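Local coordinates for protein aminotransferase, class IV (Brucella abortus, PDB 4TVI) that probably catalyses the pyridoxal-phosphate-dependent transfer of amino groups between leucine, isoleucine or valine and 2-oxoglutarate, a step of branched-chain amino-acid biosynthesis, at residues 92-103 and 138-147; 160-169 and 194-205. All blocks are in the same frame, centred on the assembly; numbering follows the deposited sequence.

Contact 1 (92-103 and 138-147)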
loop_
_atom_site.group_PDB
_atom_site.type_symbol
_atom_site.label_atom_id
_atom_site.label_comp_id
_atom_site.label_asym_id
_atom_site.label_seq_id
_atom_site.Cartn_x
_atom_site.Cartn_y
_atom_site.Cartn_z
ATOM N N LEU A 92 -8.049 8.731 1.997
ATOM C CA LEU A 92 -6.829 8.265 2.641
ATOM C C LEU A 92 -6.422 9.159 3.816
ATOM O O LEU A 92 -5.306 9.057 4.324
ATOM C CB LEU A 92 -5.685 8.175 1.621
ATOM C CG LEU A 92 -5.283 6.788 1.100
ATOM C CD1 LEU A 92 -4.794 5.905 2.226
ATOM C CD2 LEU A 92 -6.430 6.114 0.391
ATOM N N GLY A 93 -7.326 10.031 4.249
ATOM C CA GLY A 93 -7.058 10.873 5.403
ATOM C C GLY A 93 -6.164 12.062 5.097
ATOM O O GLY A 93 -5.577 12.668 5.998
ATOM N N LEU A 94 -6.047 12.398 3.820
ATOM C CA LEU A 94 -5.269 13.560 3.421
ATOM C C LEU A 94 -6.173 14.764 3.268
ATOM O O LEU A 94 -7.390 14.628 3.215
ATOM C CB LEU A 94 -4.522 13.292 2.118
ATOM C CG LEU A 94 -3.679 12.017 2.099
ATOM C CD1 LEU A 94 -3.041 11.815 0.734
ATOM C CD2 LEU A 94 -2.618 12.076 3.189
ATOM N N GLU A 95 -5.578 15.947 3.207
ATOM C CA GLU A 95 -6.340 17.147 2.903
ATOM C C GLU A 95 -5.816 17.734 1.605
ATOM O O GLU A 95 -4.778 18.398 1.602
ATOM C CB GLU A 95 -6.248 18.167 4.039
ATOM C CG GLU A 95 -7.037 19.435 3.775
ATOM C CD GLU A 95 -8.536 19.190 3.703
ATOM O OE1 GLU A 95 -9.019 18.238 4.353
ATOM O OE2 GLU A 95 -9.229 19.948 2.989
ATOM N N PRO A 96 -6.527 17.473 0.492
ATOM C CA PRO A 96 -6.100 17.930 -0.835
ATOM C C PRO A 96 -5.821 19.425 -0.854
ATOM O O PRO A 96 -6.575 20.218 -0.293
ATOM C CB PRO A 96 -7.282 17.557 -1.747
ATOM C CG PRO A 96 -8.430 17.261 -0.817
ATOM C CD PRO A 96 -7.800 16.736 0.435
ATOM N N THR A 97 -4.712 19.783 -1.487
ATOM C CA THR A 97 -4.192 21.141 -1.492
ATOM C C THR A 97 -4.710 21.975 -2.665
ATOM O O THR A 97 -4.551 23.195 -2.680
ATOM C CB THR A 97 -2.663 21.114 -1.532
ATOM O OG1 THR A 97 -2.246 20.308 -2.641
ATOM C CG2 THR A 97 -2.110 20.498 -0.245
ATOM N N LEU A 98 -5.285 21.309 -3.666
ATOM C CA LEU A 98 -5.814 21.995 -4.846
ATOM C C LEU A 98 -7.265 21.605 -5.138
ATOM O O LEU A 98 -7.676 20.470 -4.904
ATOM C CB LEU A 98 -4.949 21.704 -6.073
ATOM C CG LEU A 98 -3.478 22.122 -6.037
ATOM C CD1 LEU A 98 -2.769 21.649 -7.294
ATOM C CD2 LEU A 98 -3.370 23.629 -5.904
ATOM N N SER A 99 -8.041 22.552 -5.653
ATOM C CA SER A 99 -9.378 22.235 -6.123
ATOM C C SER A 99 -9.267 21.378 -7.376
ATOM O O SER A 99 -8.195 21.293 -7.983
ATOM C CB SER A 99 -10.165 23.506 -6.423
ATOM O OG SER A 99 -9.616 24.167 -7.547
ATOM N N ALA A 100 -10.368 20.749 -7.767
ATOM C CA ALA A 100 -10.382 19.934 -8.979
ATOM C C ALA A 100 -10.064 20.789 -10.204
ATOM O O ALA A 100 -9.314 20.370 -11.088
ATOM C CB ALA A 100 -11.730 19.250 -9.145
ATOM N N ASN A 101 -10.618 21.997 -10.235
ATOM C CA ASN A 101 -10.345 22.945 -11.313
ATOM C C ASN A 101 -8.885 23.391 -11.340
ATOM O O ASN A 101 -8.323 23.607 -12.418
ATOM C CB ASN A 101 -11.263 24.161 -11.197
ATOM C CG ASN A 101 -12.625 23.917 -11.805
ATOM O OD1 ASN A 101 -12.845 22.907 -12.472
ATOM N ND2 ASN A 101 -13.554 24.836 -11.570
ATOM N N ASP A 102 -8.284 23.541 -10.159
ATOM C CA ASP A 102 -6.864 23.873 -10.060
ATOM C C ASP A 102 -6.006 22.814 -10.747
ATOM O O ASP A 102 -5.130 23.140 -11.550
ATOM C CB ASP A 102 -6.419 23.997 -8.595
ATOM C CG ASP A 102 -6.917 25.264 -7.925
ATOM O OD1 ASP A 102 -7.191 26.261 -8.629
ATOM O OD2 ASP A 102 -7.032 25.256 -6.681
ATOM N N ILE A 103 -6.272 21.549 -10.425
ATOM C CA ILE A 103 -5.526 20.429 -10.989
ATOM C C ILE A 103 -5.695 20.372 -12.505
ATOM O O ILE A 103 -4.726 20.167 -13.236
ATOM C CB ILE A 103 -5.965 19.086 -10.363
ATOM C CG1 ILE A 103 -5.542 19.026 -8.893
ATOM C CG2 ILE A 103 -5.394 17.899 -11.144
ATOM C CD1 ILE A 103 -5.874 17.699 -8.214
ATOM N N PRO A 138 -1.444 9.450 8.950
ATOM C CA PRO A 138 -0.991 10.679 8.288
ATOM C C PRO A 138 -1.472 11.956 8.976
ATOM O O PRO A 138 -2.602 12.017 9.457
ATOM C CB PRO A 138 -1.606 10.568 6.885
ATOM C CG PRO A 138 -2.786 9.690 7.058
ATOM C CD PRO A 138 -2.390 8.692 8.115
ATOM N N LEU A 139 -0.606 12.962 9.032
ATOM C CA LEU A 139 -1.018 14.292 9.452
ATOM C C LEU A 139 -1.565 15.012 8.216
ATOM O O LEU A 139 -0.797 15.376 7.324
ATOM C CB LEU A 139 0.154 15.061 10.072
ATOM C CG LEU A 139 -0.116 16.470 10.595
ATOM C CD1 LEU A 139 -1.128 16.437 11.723
ATOM C CD2 LEU A 139 1.181 17.113 11.063
ATOM N N ALA A 140 -2.884 15.197 8.162
ATOM C CA ALA A 140 -3.555 15.714 6.962
ATOM C C ALA A 140 -2.977 17.041 6.479
ATOM O O ALA A 140 -2.814 17.260 5.276
ATOM C CB ALA A 140 -5.049 15.869 7.223
ATOM N N SER A 141 -2.630 17.908 7.423
ATOM C CA SER A 141 -2.108 19.223 7.096
ATOM C C SER A 141 -0.742 19.142 6.415
ATOM O O SER A 141 -0.259 20.134 5.882
ATOM C CB SER A 141 -2.016 20.081 8.357
ATOM O OG SER A 141 -1.214 19.449 9.340
ATOM N N SER A 142 -0.115 17.969 6.446
ATOM C CA SER A 142 1.193 17.796 5.824
ATOM C C SER A 142 1.068 17.256 4.403
ATOM O O SER A 142 2.063 16.866 3.793
ATOM C CB SER A 142 2.069 16.860 6.659
ATOM O OG SER A 142 1.627 15.517 6.555
ATOM N N THR A 143 -0.151 17.262 3.869
ATOM C CA THR A 143 -0.401 16.794 2.506
ATOM C C THR A 143 0.350 17.634 1.478
ATOM O O THR A 143 0.368 18.867 1.564
ATOM C CB THR A 143 -1.909 16.817 2.170
ATOM O OG1 THR A 143 -2.607 15.935 3.058
ATOM C CG2 THR A 143 -2.155 16.366 0.735
ATOM N N ASP A 144 1.010 16.962 0.536
ATOM C CA ASP A 144 1.681 17.652 -0.558
ATOM C C ASP A 144 1.208 17.098 -1.901
ATOM O O ASP A 144 0.549 16.063 -1.958
ATOM C CB ASP A 144 3.203 17.533 -0.428
ATOM C CG ASP A 144 3.936 18.699 -1.081
ATOM O OD1 ASP A 144 3.287 19.503 -1.792
ATOM O OD2 ASP A 144 5.158 18.824 -0.866
ATOM N N PHE A 145 1.566 17.787 -2.979
ATOM C CA PHE A 145 1.057 17.463 -4.306
ATOM C C PHE A 145 2.160 17.411 -5.352
ATOM O O PHE A 145 3.161 18.126 -5.255
ATOM C CB PHE A 145 -0.003 18.494 -4.707
ATOM C CG PHE A 145 -0.494 18.363 -6.125
ATOM C CD1 PHE A 145 -1.490 17.456 -6.448
ATOM C CD2 PHE A 145 0.013 19.177 -7.127
ATOM C CE1 PHE A 145 -1.954 17.345 -7.743
ATOM C CE2 PHE A 145 -0.452 19.072 -8.431
ATOM C CZ PHE A 145 -1.434 18.156 -8.739
ATOM N N ALA A 146 1.976 16.560 -6.352
ATOM C CA ALA A 146 2.828 16.581 -7.532
ATOM C C ALA A 146 2.025 16.119 -8.739
ATOM O O ALA A 146 1.177 15.232 -8.632
ATOM C CB ALA A 146 4.064 15.717 -7.338
ATOM N N LEU A 147 2.278 16.746 -9.882
ATOM C CA LEU A 147 1.596 16.400 -11.122
ATOM C C LEU A 147 2.618 15.971 -12.168
ATOM O O LEU A 147 3.390 16.789 -12.667
ATOM C CB LEU A 147 0.775 17.584 -11.630
ATOM C CG LEU A 147 -0.012 17.384 -12.925
ATOM C CD1 LEU A 147 -0.991 16.216 -12.789
ATOM C CD2 LEU A 147 -0.739 18.664 -13.286
HETATM O O HOH W 1 -5.788 12.190 8.480
#

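Contact 2 (160-169 and 194-205)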
loop_
_atom_site.group_PDB
_atom_site.type_symbol
_atom_site.label_atom_id
_atom_site.label_comp_id
_atom_site.label_asym_id
_atom_site.label_seq_id
_atom_site.Cartn_x
_atom_site.Cartn_y
_atom_site.Cartn_z
ATOM N N PHE A 160 -4.823 -8.015 -25.335
ATOM C CA PHE A 160 -4.077 -8.889 -24.434
ATOM C C PHE A 160 -4.892 -10.092 -23.961
ATOM O O PHE A 160 -6.109 -10.145 -24.136
ATOM C CB PHE A 160 -3.557 -8.099 -23.226
ATOM C CG PHE A 160 -4.637 -7.474 -22.387
ATOM C CD1 PHE A 160 -5.113 -6.207 -22.681
ATOM C CD2 PHE A 160 -5.157 -8.140 -21.289
ATOM C CE1 PHE A 160 -6.100 -5.623 -21.901
ATOM C CE2 PHE A 160 -6.144 -7.562 -20.506
ATOM C CZ PHE A 160 -6.618 -6.304 -20.815
ATOM N N THR A 161 -4.200 -11.057 -23.361
ATOM C CA THR A 161 -4.820 -12.290 -22.901
ATOM C C THR A 161 -5.003 -12.294 -21.389
ATOM O O THR A 161 -4.300 -11.584 -20.662
ATOM C CB THR A 161 -3.984 -13.518 -23.297
ATOM O OG1 THR A 161 -2.706 -13.455 -22.652
ATOM C CG2 THR A 161 -3.795 -13.566 -24.809
ATOM N N ILE A 162 -5.948 -13.102 -20.918
ATOM C CA ILE A 162 -6.194 -13.219 -19.487
ATOM C C ILE A 162 -6.225 -14.666 -19.014
ATOM O O ILE A 162 -6.468 -15.594 -19.787
ATOM C CB ILE A 162 -7.526 -12.553 -19.069
ATOM C CG1 ILE A 162 -8.692 -13.132 -19.872
ATOM C CG2 ILE A 162 -7.461 -11.043 -19.257
ATOM C CD1 ILE A 162 -10.046 -12.622 -19.420
ATOM N N THR A 163 -5.974 -14.834 -17.723
ATOM C CA THR A 163 -6.135 -16.110 -17.049
ATOM C C THR A 163 -6.701 -15.790 -15.676
ATOM O O THR A 163 -6.931 -14.623 -15.352
ATOM C CB THR A 163 -4.801 -16.885 -16.924
ATOM O OG1 THR A 163 -5.022 -18.141 -16.263
ATOM C CG2 THR A 163 -3.796 -16.072 -16.134
ATOM N N THR A 164 -6.945 -16.816 -14.874
ATOM C CA THR A 164 -7.412 -16.603 -13.518
ATOM C C THR A 164 -6.225 -16.361 -12.604
ATOM O O THR A 164 -5.080 -16.612 -12.984
ATOM C CB THR A 164 -8.224 -17.795 -13.003
ATOM O OG1 THR A 164 -7.460 -18.991 -13.173
ATOM C CG2 THR A 164 -9.527 -17.919 -13.780
ATOM N N THR A 165 -6.501 -15.874 -11.400
ATOM C CA THR A 165 -5.459 -15.674 -10.407
ATOM C C THR A 165 -5.888 -16.265 -9.069
ATOM O O THR A 165 -7.079 -16.342 -8.761
ATOM C CB THR A 165 -5.116 -14.183 -10.232
ATOM O OG1 THR A 165 -4.180 -14.034 -9.157
ATOM C CG2 THR A 165 -6.374 -13.372 -9.925
ATOM N N SER A 166 -4.907 -16.700 -8.288
ATOM C CA SER A 166 -5.170 -17.304 -6.995
ATOM C C SER A 166 -5.524 -16.242 -5.963
ATOM O O SER A 166 -6.000 -16.548 -4.879
ATOM C CB SER A 166 -3.954 -18.105 -6.535
ATOM O OG SER A 166 -2.870 -17.236 -6.272
ATOM N N PHE A 167 -5.247 -14.988 -6.288
ATOM C CA PHE A 167 -5.523 -13.906 -5.358
ATOM C C PHE A 167 -6.859 -13.239 -5.656
ATOM O O PHE A 167 -7.368 -13.332 -6.768
ATOM C CB PHE A 167 -4.391 -12.884 -5.401
ATOM C CG PHE A 167 -3.029 -13.501 -5.237
ATOM C CD1 PHE A 167 -2.622 -14.001 -4.010
ATOM C CD2 PHE A 167 -2.155 -13.579 -6.312
ATOM C CE1 PHE A 167 -1.370 -14.572 -3.857
ATOM C CE2 PHE A 167 -0.898 -14.150 -6.165
ATOM C CZ PHE A 167 -0.506 -14.645 -4.936
ATOM N N ARG A 168 -7.426 -12.576 -4.653
ATOM C CA ARG A 168 -8.706 -11.902 -4.819
ATOM C C ARG A 168 -8.601 -10.428 -4.448
ATOM O O ARG A 168 -7.644 -10.000 -3.791
ATOM C CB ARG A 168 -9.802 -12.568 -3.982
ATOM C CG ARG A 168 -9.884 -14.070 -4.128
ATOM C CD ARG A 168 -11.089 -14.649 -3.371
ATOM N NE ARG A 168 -11.132 -16.105 -3.490
ATOM C CZ ARG A 168 -11.760 -16.921 -2.642
ATOM N NH1 ARG A 168 -12.415 -16.437 -1.594
ATOM N NH2 ARG A 168 -11.727 -18.230 -2.842
ATOM N N ARG A 169 -9.597 -9.664 -4.883
ATOM C CA ARG A 169 -9.772 -8.281 -4.468
ATOM C C ARG A 169 -9.972 -8.198 -2.962
ATOM O O ARG A 169 -10.653 -9.036 -2.376
ATOM C CB ARG A 169 -10.983 -7.655 -5.171
ATOM C CG ARG A 169 -10.931 -7.653 -6.691
ATOM C CD ARG A 169 -9.815 -6.770 -7.223
ATOM N NE ARG A 169 -9.884 -5.425 -6.661
ATOM C CZ ARG A 169 -8.831 -4.635 -6.484
ATOM N NH1 ARG A 169 -7.617 -5.053 -6.824
ATOM N NH2 ARG A 169 -8.990 -3.425 -5.965
ATOM N N GLU A 194 1.752 -13.613 -11.478
ATOM C CA GLU A 194 1.204 -14.956 -11.633
ATOM C C GLU A 194 0.728 -15.211 -13.061
ATOM O O GLU A 194 0.998 -16.264 -13.638
ATOM C CB GLU A 194 0.040 -15.168 -10.663
ATOM C CG GLU A 194 -0.243 -16.622 -10.337
ATOM C CD GLU A 194 -1.381 -16.772 -9.345
ATOM O OE1 GLU A 194 -2.378 -16.031 -9.467
ATOM O OE2 GLU A 194 -1.277 -17.624 -8.445
ATOM N N ALA A 195 0.036 -14.231 -13.633
ATOM C CA ALA A 195 -0.468 -14.354 -14.996
ATOM C C ALA A 195 0.685 -14.524 -15.975
ATOM O O ALA A 195 0.663 -15.405 -16.836
ATOM C CB ALA A 195 -1.307 -13.138 -15.367
ATOM N N LYS A 196 1.693 -13.675 -15.818
ATOM C CA LYS A 196 2.884 -13.714 -16.651
ATOM C C LYS A 196 3.581 -15.059 -16.547
ATOM O O LYS A 196 4.019 -15.614 -17.552
ATOM C CB LYS A 196 3.837 -12.588 -16.246
ATOM C CG LYS A 196 5.159 -12.571 -16.983
ATOM C CD LYS A 196 6.023 -11.422 -16.472
ATOM C CE LYS A 196 7.308 -11.286 -17.260
ATOM N NZ LYS A 196 8.022 -10.028 -16.893
ATOM N N ALA A 197 3.658 -15.596 -15.334
ATOM C CA ALA A 197 4.281 -16.901 -15.143
ATOM C C ALA A 197 3.507 -17.978 -15.897
ATOM O O ALA A 197 4.096 -18.914 -16.429
ATOM C CB ALA A 197 4.374 -17.252 -13.656
ATOM N N LYS A 198 2.190 -17.812 -15.994
ATOM C CA LYS A 198 1.361 -18.829 -16.634
ATOM C C LYS A 198 1.269 -18.617 -18.137
ATOM O O LYS A 198 0.661 -19.417 -18.843
ATOM C CB LYS A 198 -0.045 -18.848 -16.029
ATOM C CG LYS A 198 -0.066 -19.204 -14.551
ATOM C CD LYS A 198 -1.424 -19.722 -14.123
ATOM C CE LYS A 198 -2.459 -18.636 -14.035
ATOM N NZ LYS A 198 -3.780 -19.216 -13.669
ATOM N N GLY A 199 1.899 -17.551 -18.619
ATOM C CA GLY A 199 1.968 -17.278 -20.042
ATOM C C GLY A 199 0.866 -16.373 -20.557
ATOM O O GLY A 199 0.498 -16.448 -21.729
ATOM N N PHE A 200 0.347 -15.510 -19.686
ATOM C CA PHE A 200 -0.707 -14.566 -20.061
ATOM C C PHE A 200 -0.347 -13.148 -19.629
ATOM O O PHE A 200 0.476 -12.963 -18.736
ATOM C CB PHE A 200 -2.039 -14.993 -19.450
ATOM C CG PHE A 200 -2.476 -16.371 -19.868
ATOM C CD1 PHE A 200 -2.063 -17.489 -19.165
ATOM C CD2 PHE A 200 -3.288 -16.544 -20.979
ATOM C CE1 PHE A 200 -2.455 -18.755 -19.556
ATOM C CE2 PHE A 200 -3.683 -17.805 -21.375
ATOM C CZ PHE A 200 -3.266 -18.913 -20.661
ATOM N N HIS A 201 -0.963 -12.150 -20.258
ATOM C CA HIS A 201 -0.631 -10.754 -19.979
ATOM C C HIS A 201 -1.225 -10.267 -18.670
ATOM O O HIS A 201 -0.636 -9.445 -17.974
ATOM C CB HIS A 201 -1.132 -9.832 -21.094
ATOM C CG HIS A 201 -0.546 -10.121 -22.435
ATOM N ND1 HIS A 201 -1.237 -10.796 -23.419
ATOM C CD2 HIS A 201 0.659 -9.809 -22.968
ATOM C CE1 HIS A 201 -0.479 -10.899 -24.495
ATOM N NE2 HIS A 201 0.677 -10.305 -24.249
ATOM N N ASN A 202 -2.415 -10.761 -18.359
ATOM C CA ASN A 202 -3.224 -10.157 -17.317
ATOM C C ASN A 202 -4.100 -11.204 -16.649
ATOM O O ASN A 202 -4.126 -12.363 -17.073
ATOM C CB ASN A 202 -4.071 -9.025 -17.920
ATOM C CG ASN A 202 -4.429 -7.948 -16.911
ATOM O OD1 ASN A 202 -4.713 -8.234 -15.751
ATOM N ND2 ASN A 202 -4.394 -6.693 -17.350
ATOM N N ALA A 203 -4.806 -10.800 -15.600
ATOM C CA ALA A 203 -5.645 -11.726 -14.855
ATOM C C ALA A 203 -7.078 -11.218 -14.760
ATOM O O ALA A 203 -7.309 -10.014 -14.672
ATOM C CB ALA A 203 -5.071 -11.960 -13.466
ATOM N N LEU A 204 -8.037 -12.136 -14.803
ATOM C CA LEU A 204 -9.427 -11.802 -14.521
ATOM C C LEU A 204 -9.668 -12.032 -13.030
ATOM O O LEU A 204 -9.624 -13.171 -12.547
ATOM C CB LEU A 204 -10.380 -12.635 -15.381
ATOM C CG LEU A 204 -11.855 -12.226 -15.342
ATOM C CD1 LEU A 204 -12.059 -10.785 -15.852
ATOM C CD2 LEU A 204 -12.739 -13.221 -16.112
ATOM N N VAL A 205 -9.906 -10.946 -12.303
ATOM C CA VAL A 205 -9.874 -10.970 -10.845
ATOM C C VAL A 205 -11.270 -11.000 -10.223
ATOM O O VAL A 205 -12.173 -10.284 -10.665
ATOM C CB VAL A 205 -9.113 -9.746 -10.299
ATOM C CG1 VAL A 205 -8.828 -9.911 -8.817
ATOM C CG2 VAL A 205 -7.813 -9.544 -11.075
HETATM O O HOH W 2 -9.315 -15.176 -10.795
#

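Contact 1 (92-103 and 138-147)
L94 and A140 bring their CA atoms to 4.5 Å where the link between helices 78-91 and 100-111 meets the turn leading into strand 143-147; the link then runs along the strand as far as I103 and L147, whose CA atoms are 8.2 Å apart. In this smaller domain of a class IV (fold-type IV) aminotransferase, an interhelical loop and the first turn of helix 100-111 lie over one side of an antiparallel sheet. T143, F145 and L147, alternate residues of one strand, all turn toward the covering segment. G93 closes helix 78-91 as the C-prime residue of a Schellman motif, with a positive phi that a residue lacking CB adopts easily, and its carbonyl faces the small methyl of A140.

T143 joins the two backbones through its hydroxyl. OG1 accepts from E95 N at 3.0 Å, with 160° at the hydrogen, and donates to A140 O at 2.6 Å on a lone pair in the carbonyl plane. With chi1 at -62°, OG1 lies beside its own backbone N, which bonds to the same A140 O, while CG2 swings against E95 O. Threonine thus supplies both a two-way polar group and a methyl.

Beyond it the chemistry becomes apolar. L98 lays CD1 over one face of the F145 ring, 3.8 Å from the centroid and 20° off the normal, a CH-pi contact. I103 CD1 approaches F145 CE1 obliquely at 4.0 Å. Y126 and L106 also meet the ring, so a broad, flat side chain suits this buried layer. The helix bearing I103 starts in a capping box: D102 N donates to S99 OG at 3.0 Å, and S99 N to D102 OD2 at 3.1 Å.

Contact 2 (160-169 and 194-205)
Strands 160-164 and 202-205 run side by side in parallel, I162 beside N202 and T163 beside A203, with axes 4.3 Å apart at closest and splayed by 49°. With helix 185-198 between them in the chain, they form a beta-alpha-beta crossover, and its connection carries K180, the lysine bonded to the pyridoxal phosphate. T163 N donates to N202 O, and L204 N to T163 O at 2.8 Å. At the start of the pairing side chains take over: T161 N donates to H201 ND1 (3.0 Å, 166°) from slightly out of the ring plane, while H201 N donates back to T161 OG1 at 3.2 Å.

E194 holds the chain beyond the strand to the helix. Its extended side chain presents both carboxylate oxygens: OE1 takes T165 OG1 at 2.7 Å, nearly along the C-O axis, and S166 N at 2.9 Å on the syn side, while OE2 takes S166 OG at 2.7 Å. Three donors fix the rotation of the carboxylate. T165 OG1 also accepts from F167 N, closing an ST turn. One turn on, K198 bends at chi3 so that NZ donates to T164 O and to T163 OG1, which points anti to its backbone N and also bonds D289.

Where the strands part, a water accepts from T165 N and donates to L204 O. G199 ends the helix in a Schellman motif; a CB here would press on K198 O, so glycine fits. F200 then turns its ring toward strand 160-164: T163 CB lies over one face, 3.9 Å from the F200 centroid and 25° off the normal.

Overall arrangement
Contacts 1 and 2 follow one another along the chain, on opposite sides of its centre, with centres about 34 Å apart and nearest atoms about 12 Å apart. They share no element: contact 1 belongs to the antiparallel sheet and the helices covering it, contact 2 to the mixed sheet and helix 185-198. Both are partly buried and both touch the second subunit. Their chemistry differs accordingly. Segments 92-103 and 138-147 lay a loop and a helix start over a sheet face, chiefly by apolar packing with one direct hydrogen bond, whereas 160-169 and 194-205 pair strand with strand and tie the helix end to the strand and to the chain just past it through K198 and E194.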